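Local coordinates for protein putative esterase (Sulfolobus solfataricus P2, PDB 2RAU) that is a putative esterase or lipase of the alpha/beta-hydrolase type, probably cleaving ester bonds, and binds calcium ions, at residues S245-V248 and A252-Y255; W219-A224 and K236-F241. All blocks are in the same frame, centred on the assembly; numbering follows the deposited sequence.

Contact 1: S245-V248 and A252-Y255; sequences SLYV and ANPY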
loop_
_atom_site.group_PDB
_atom_site.type_symbol
_atom_site.label_atom_id
_atom_site.label_comp_id
_atom_site.label_asym_id
_atom_site.label_seq_id
_atom_site.Cartn_x
_atom_site.Cartn_y
_atom_site.Cartn_z
ATOM N N SER A 245 -17.306 -10.844 -4.934
ATOM C CA SER A 245 -16.782 -9.804 -5.833
ATOM C C SER A 245 -15.256 -9.717 -5.717
ATOM O O SER A 245 -14.575 -9.492 -6.724
ATOM C CB SER A 245 -17.423 -8.427 -5.602
ATOM O OG SER A 245 -16.990 -7.813 -4.406
ATOM N N LEU A 246 -14.728 -9.917 -4.503
ATOM C CA LEU A 246 -13.281 -9.997 -4.302
ATOM C C LEU A 246 -12.671 -11.250 -4.946
ATOM O O LEU A 246 -11.594 -11.214 -5.485
ATOM C CB LEU A 246 -12.938 -9.956 -2.803
ATOM C CG LEU A 246 -13.316 -8.609 -2.123
ATOM C CD1 LEU A 246 -13.100 -8.645 -0.601
ATOM C CD2 LEU A 246 -12.621 -7.390 -2.763
ATOM N N TYR A 247 -13.375 -12.372 -4.871
ATOM C CA TYR A 247 -12.912 -13.590 -5.485
ATOM C C TYR A 247 -12.789 -13.467 -6.979
ATOM O O TYR A 247 -11.789 -13.884 -7.561
ATOM C CB TYR A 247 -13.865 -14.714 -5.145
ATOM C CG TYR A 247 -13.527 -16.052 -5.754
ATOM C CD1 TYR A 247 -12.454 -16.823 -5.284
ATOM C CD2 TYR A 247 -14.313 -16.576 -6.761
ATOM C CE1 TYR A 247 -12.211 -18.030 -5.803
ATOM C CE2 TYR A 247 -14.067 -17.754 -7.280
ATOM C CZ TYR A 247 -12.993 -18.484 -6.815
ATOM O OH TYR A 247 -12.771 -19.708 -7.350
ATOM N N VAL A 248 -13.831 -12.922 -7.595
ATOM C CA VAL A 248 -13.921 -12.828 -9.048
ATOM C C VAL A 248 -12.799 -11.945 -9.628
ATOM O O VAL A 248 -12.320 -12.236 -10.685
ATOM C CB VAL A 248 -15.332 -12.349 -9.431
ATOM C CG1 VAL A 248 -15.386 -11.769 -10.775
ATOM C CG2 VAL A 248 -16.295 -13.522 -9.309
ATOM N N ALA A 252 -9.189 -12.096 -3.332
ATOM C CA ALA A 252 -9.350 -12.961 -2.176
ATOM C C ALA A 252 -9.685 -14.399 -2.616
ATOM O O ALA A 252 -10.092 -14.642 -3.752
ATOM C CB ALA A 252 -10.491 -12.425 -1.284
ATOM N N ASN A 253 -9.457 -15.355 -1.710
ATOM C CA ASN A 253 -9.885 -16.758 -1.842
ATOM C C ASN A 253 -10.720 -17.127 -0.608
ATOM O O ASN A 253 -10.180 -17.722 0.321
ATOM C CB ASN A 253 -8.703 -17.738 -1.958
ATOM C CG ASN A 253 -9.110 -19.087 -2.430
ATOM O OD1 ASN A 253 -10.306 -19.392 -2.485
ATOM N ND2 ASN A 253 -8.115 -19.937 -2.809
ATOM N N PRO A 254 -12.043 -16.802 -0.615
ATOM C CA PRO A 254 -12.877 -17.137 0.496
ATOM C C PRO A 254 -13.197 -18.604 0.659
ATOM O O PRO A 254 -13.781 -18.960 1.687
ATOM C CB PRO A 254 -14.176 -16.389 0.181
ATOM C CG PRO A 254 -13.829 -15.369 -0.914
ATOM C CD PRO A 254 -12.796 -16.087 -1.661
ATOM N N TYR A 255 -12.880 -19.443 -0.335
ATOM C CA TYR A 255 -13.438 -20.811 -0.414
ATOM C C TYR A 255 -12.476 -21.933 -0.105
ATOM O O TYR A 255 -12.909 -23.088 0.069
ATOM C CB TYR A 255 -14.099 -21.034 -1.803
ATOM C CG TYR A 255 -15.014 -19.873 -2.149
ATOM C CD1 TYR A 255 -16.086 -19.553 -1.319
ATOM C CD2 TYR A 255 -14.785 -19.058 -3.264
ATOM C CE1 TYR A 255 -16.875 -18.516 -1.568
ATOM C CE2 TYR A 255 -15.625 -17.993 -3.530
ATOM C CZ TYR A 255 -16.657 -17.730 -2.670
ATOM O OH TYR A 255 -17.513 -16.663 -2.877
HETATM O O HOH W 1 -9.552 -15.122 -6.317
#
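The ring of Tyr-255 turns its edge onto one face of Tyr-247. This is a T-shaped stack, with centroids 4.9 Å apart and planes at 76°. Tyr-255 CE2 leads and sits 3.6 Å from Tyr-247 CG, over the rim of the ring and not its centre. Pro-254 reaches the same tyrosine obliquely, its CD 3.7 Å from Tyr-247 CD1. Closer to the backbone, Leu-246 CB and Ala-252 CB touch at 3.8 Å. Tyr-247 CA also makes a CA-H...O contact of 3.5 Å with Ala-252 O. The chain here leaves helix 238-248 and folds back on its last turn, in the long insertion after strand 170-176 and before strand 297-302, neighbours in the main sheet of this alpha/beta-hydrolase fold. The only direct hydrogen bond between the segments is weak, from Ala-252 N to Leu-246 O at 3.3 Å. One water links the backbones, donating to both Tyr-247 O and Ala-252 O. Tyr-247 reaches the loop because its CG stands anti to the backbone N (chi1 178°). Behind the stack, Pro-254 CB lies over the centre of one face of the Tyr-255 ring. Asp-244 OD1 holds the hydroxyl of Tyr-255, and Gly-326 O takes Asn-253 ND2.

Contact 2: W219-A224 and K236-F241; sequences WSYALA and KSISDF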
loop_
_atom_site.group_PDB
_atom_site.type_symbol
_atom_site.label_atom_id
_atom_site.label_comp_id
_atom_site.label_asym_id
_atom_site.label_seq_id
_atom_site.Cartn_x
_atom_site.Cartn_y
_atom_site.Cartn_z
ATOM N N TRP A 219 -19.273 -1.752 2.809
ATOM C CA TRP A 219 -18.384 -2.776 3.399
ATOM C C TRP A 219 -18.524 -2.859 4.915
ATOM O O TRP A 219 -18.716 -3.934 5.488
ATOM C CB TRP A 219 -16.936 -2.510 3.003
ATOM C CG TRP A 219 -16.702 -2.489 1.510
ATOM C CD1 TRP A 219 -16.738 -1.402 0.699
ATOM C CD2 TRP A 219 -16.410 -3.600 0.676
ATOM N NE1 TRP A 219 -16.536 -1.767 -0.594
ATOM C CE2 TRP A 219 -16.333 -3.120 -0.638
ATOM C CE3 TRP A 219 -16.230 -4.968 0.912
ATOM C CZ2 TRP A 219 -16.029 -3.935 -1.718
ATOM C CZ3 TRP A 219 -15.930 -5.769 -0.151
ATOM C CH2 TRP A 219 -15.829 -5.248 -1.452
ATOM N N SER A 220 -18.473 -1.709 5.564
ATOM C CA SER A 220 -18.669 -1.645 7.005
ATOM C C SER A 220 -20.077 -2.125 7.436
ATOM O O SER A 220 -20.206 -2.797 8.446
ATOM C CB SER A 220 -18.302 -0.223 7.514
ATOM O OG SER A 220 -19.304 0.718 7.187
ATOM N N TYR A 221 -21.121 -1.742 6.697
ATOM C CA TYR A 221 -22.480 -2.173 6.995
ATOM C C TYR A 221 -22.558 -3.700 6.941
ATOM O O TYR A 221 -23.149 -4.310 7.809
ATOM C CB TYR A 221 -23.460 -1.542 6.024
ATOM C CG TYR A 221 -24.849 -2.083 6.151
ATOM C CD1 TYR A 221 -25.696 -1.620 7.142
ATOM C CD2 TYR A 221 -25.297 -3.136 5.332
ATOM C CE1 TYR A 221 -26.981 -2.148 7.288
ATOM C CE2 TYR A 221 -26.549 -3.662 5.478
ATOM C CZ TYR A 221 -27.392 -3.174 6.457
ATOM O OH TYR A 221 -28.645 -3.700 6.601
ATOM N N ALA A 222 -21.949 -4.288 5.916
ATOM C CA ALA A 222 -21.982 -5.735 5.649
ATOM C C ALA A 222 -21.147 -6.550 6.627
ATOM O O ALA A 222 -21.478 -7.697 6.925
ATOM C CB ALA A 222 -21.574 -6.021 4.221
ATOM N N LEU A 223 -20.114 -5.962 7.214
ATOM C CA LEU A 223 -19.356 -6.678 8.233
ATOM C C LEU A 223 -20.211 -6.862 9.466
ATOM O O LEU A 223 -20.157 -7.902 10.094
ATOM C CB LEU A 223 -18.070 -5.944 8.626
ATOM C CG LEU A 223 -17.097 -6.553 9.626
ATOM C CD1 LEU A 223 -16.769 -7.993 9.267
ATOM C CD2 LEU A 223 -15.833 -5.677 9.847
ATOM N N ALA A 224 -20.939 -5.824 9.852
ATOM C CA ALA A 224 -21.797 -5.873 11.035
ATOM C C ALA A 224 -23.086 -6.613 10.769
ATOM O O ALA A 224 -23.592 -7.197 11.692
ATOM C CB ALA A 224 -22.100 -4.442 11.575
ATOM N N LYS A 236 -27.065 -15.084 -1.748
ATOM C CA LYS A 236 -27.966 -15.227 -0.621
ATOM C C LYS A 236 -27.827 -14.080 0.364
ATOM O O LYS A 236 -28.755 -13.806 1.105
ATOM C CB LYS A 236 -27.668 -16.552 0.118
ATOM C CG LYS A 236 -28.693 -17.001 1.162
ATOM C CD LYS A 236 -29.961 -17.651 0.515
ATOM C CE LYS A 236 -29.617 -19.009 -0.121
ATOM N NZ LYS A 236 -30.739 -19.863 -0.636
ATOM N N SER A 237 -26.659 -13.435 0.446
ATOM C CA SER A 237 -26.488 -12.365 1.408
ATOM C C SER A 237 -25.541 -11.310 0.895
ATOM O O SER A 237 -24.800 -11.546 -0.038
ATOM C CB SER A 237 -25.885 -12.901 2.695
ATOM O OG SER A 237 -24.522 -13.280 2.567
ATOM N N ILE A 238 -25.570 -10.151 1.542
ATOM C CA ILE A 238 -24.662 -9.072 1.190
ATOM C C ILE A 238 -23.195 -9.468 1.352
ATOM O O ILE A 238 -22.318 -9.101 0.539
ATOM C CB ILE A 238 -25.040 -7.777 1.974
ATOM C CG1 ILE A 238 -24.331 -6.554 1.365
ATOM C CG2 ILE A 238 -24.835 -7.908 3.505
ATOM C CD1 ILE A 238 -24.886 -5.201 1.883
ATOM N N SER A 239 -22.894 -10.178 2.423
ATOM C CA SER A 239 -21.510 -10.574 2.641
ATOM C C SER A 239 -21.041 -11.552 1.606
ATOM O O SER A 239 -19.889 -11.507 1.218
ATOM C CB SER A 239 -21.247 -11.079 4.061
ATOM O OG SER A 239 -21.945 -12.271 4.375
ATOM N N ASP A 240 -21.919 -12.460 1.199
ATOM C CA ASP A 240 -21.636 -13.412 0.133
ATOM C C ASP A 240 -21.268 -12.702 -1.183
ATOM O O ASP A 240 -20.313 -13.085 -1.878
ATOM C CB ASP A 240 -22.857 -14.294 -0.134
ATOM C CG ASP A 240 -23.164 -15.305 0.978
ATOM O OD1 ASP A 240 -22.422 -15.399 1.993
ATOM O OD2 ASP A 240 -24.189 -16.012 0.799
ATOM N N PHE A 241 -22.068 -11.688 -1.511
ATOM C CA PHE A 241 -21.901 -10.854 -2.705
ATOM C C PHE A 241 -20.570 -10.125 -2.686
ATOM O O PHE A 241 -19.780 -10.210 -3.658
ATOM C CB PHE A 241 -23.093 -9.914 -2.794
ATOM C CG PHE A 241 -22.865 -8.696 -3.629
ATOM C CD1 PHE A 241 -22.757 -8.783 -5.002
ATOM C CD2 PHE A 241 -22.807 -7.438 -3.038
ATOM C CE1 PHE A 241 -22.611 -7.635 -5.765
ATOM C CE2 PHE A 241 -22.640 -6.307 -3.797
ATOM C CZ PHE A 241 -22.546 -6.405 -5.150
#
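Ala-222 and Ile-238 form the close part of this contact. Ala-222 CB points at the other helix and meets Ile-238 CG2 at 3.8 Å and Ile-238 CG1 at 4.0 Å. The methyl thus rests against both branches at the fork of the isoleucine. With so small a side chain between them, the backbones come near, and Ala-222 CA is 5.7 Å from Ser-239 CA. Tyr-221 makes the outer, looser side. Its ring presents an edge to Ile-238, with CD2 4.0 Å from Ile-238 CD1, and the two side chains cross at about a right angle. CG1 of Ile-238 is anti to the backbone N (chi1 -166°), and the extended chain beyond it brings CD1 to this exposed tyrosine. The contact joins helix 218-224 to the first turn of helix 238-248. Ser-237 is the N-cap of that second helix: its OG accepts from Asp-240 N at 3.1 Å, with an N-H...O angle of 160°. No hydrogen bond links the two segments, and the buried surface is small, 154 Å² in all. The connecting loop is tied in as well: Pro-226 O accepts from Ser-239 OG. On the inner side Ala-222 also touches Leu-242 and Phe-266. On the outer side Tyr-221 leans on Met-228.

Contacts 1 and 2 share helix 238-248. Contact 2 uses its start and contact 1 its end, and their centres are 13 Å apart. Trp-219 bridges them: its CZ3 lies 4.1 Å from Leu-246 CD1, and its CH2 lies 4.1 Å from Ser-245 OG. In contact 1 the side chain of Ala-252 lies near, without touching, Ser-152, His-329 and Asp-177, whose arrangement is consistent with a Ser-His-Asp triad. The side chain of Leu-246 is about 4 Å from an unidentified bound molecule, probably from the crystallisation liquor, though it may mark a pocket. Contact 2 lies farther from the centre of the chain, with the side chain of Ile-238 about 7 Å from a calcium ion. Both are away from the calcium site of Gly-142 and Glu-144.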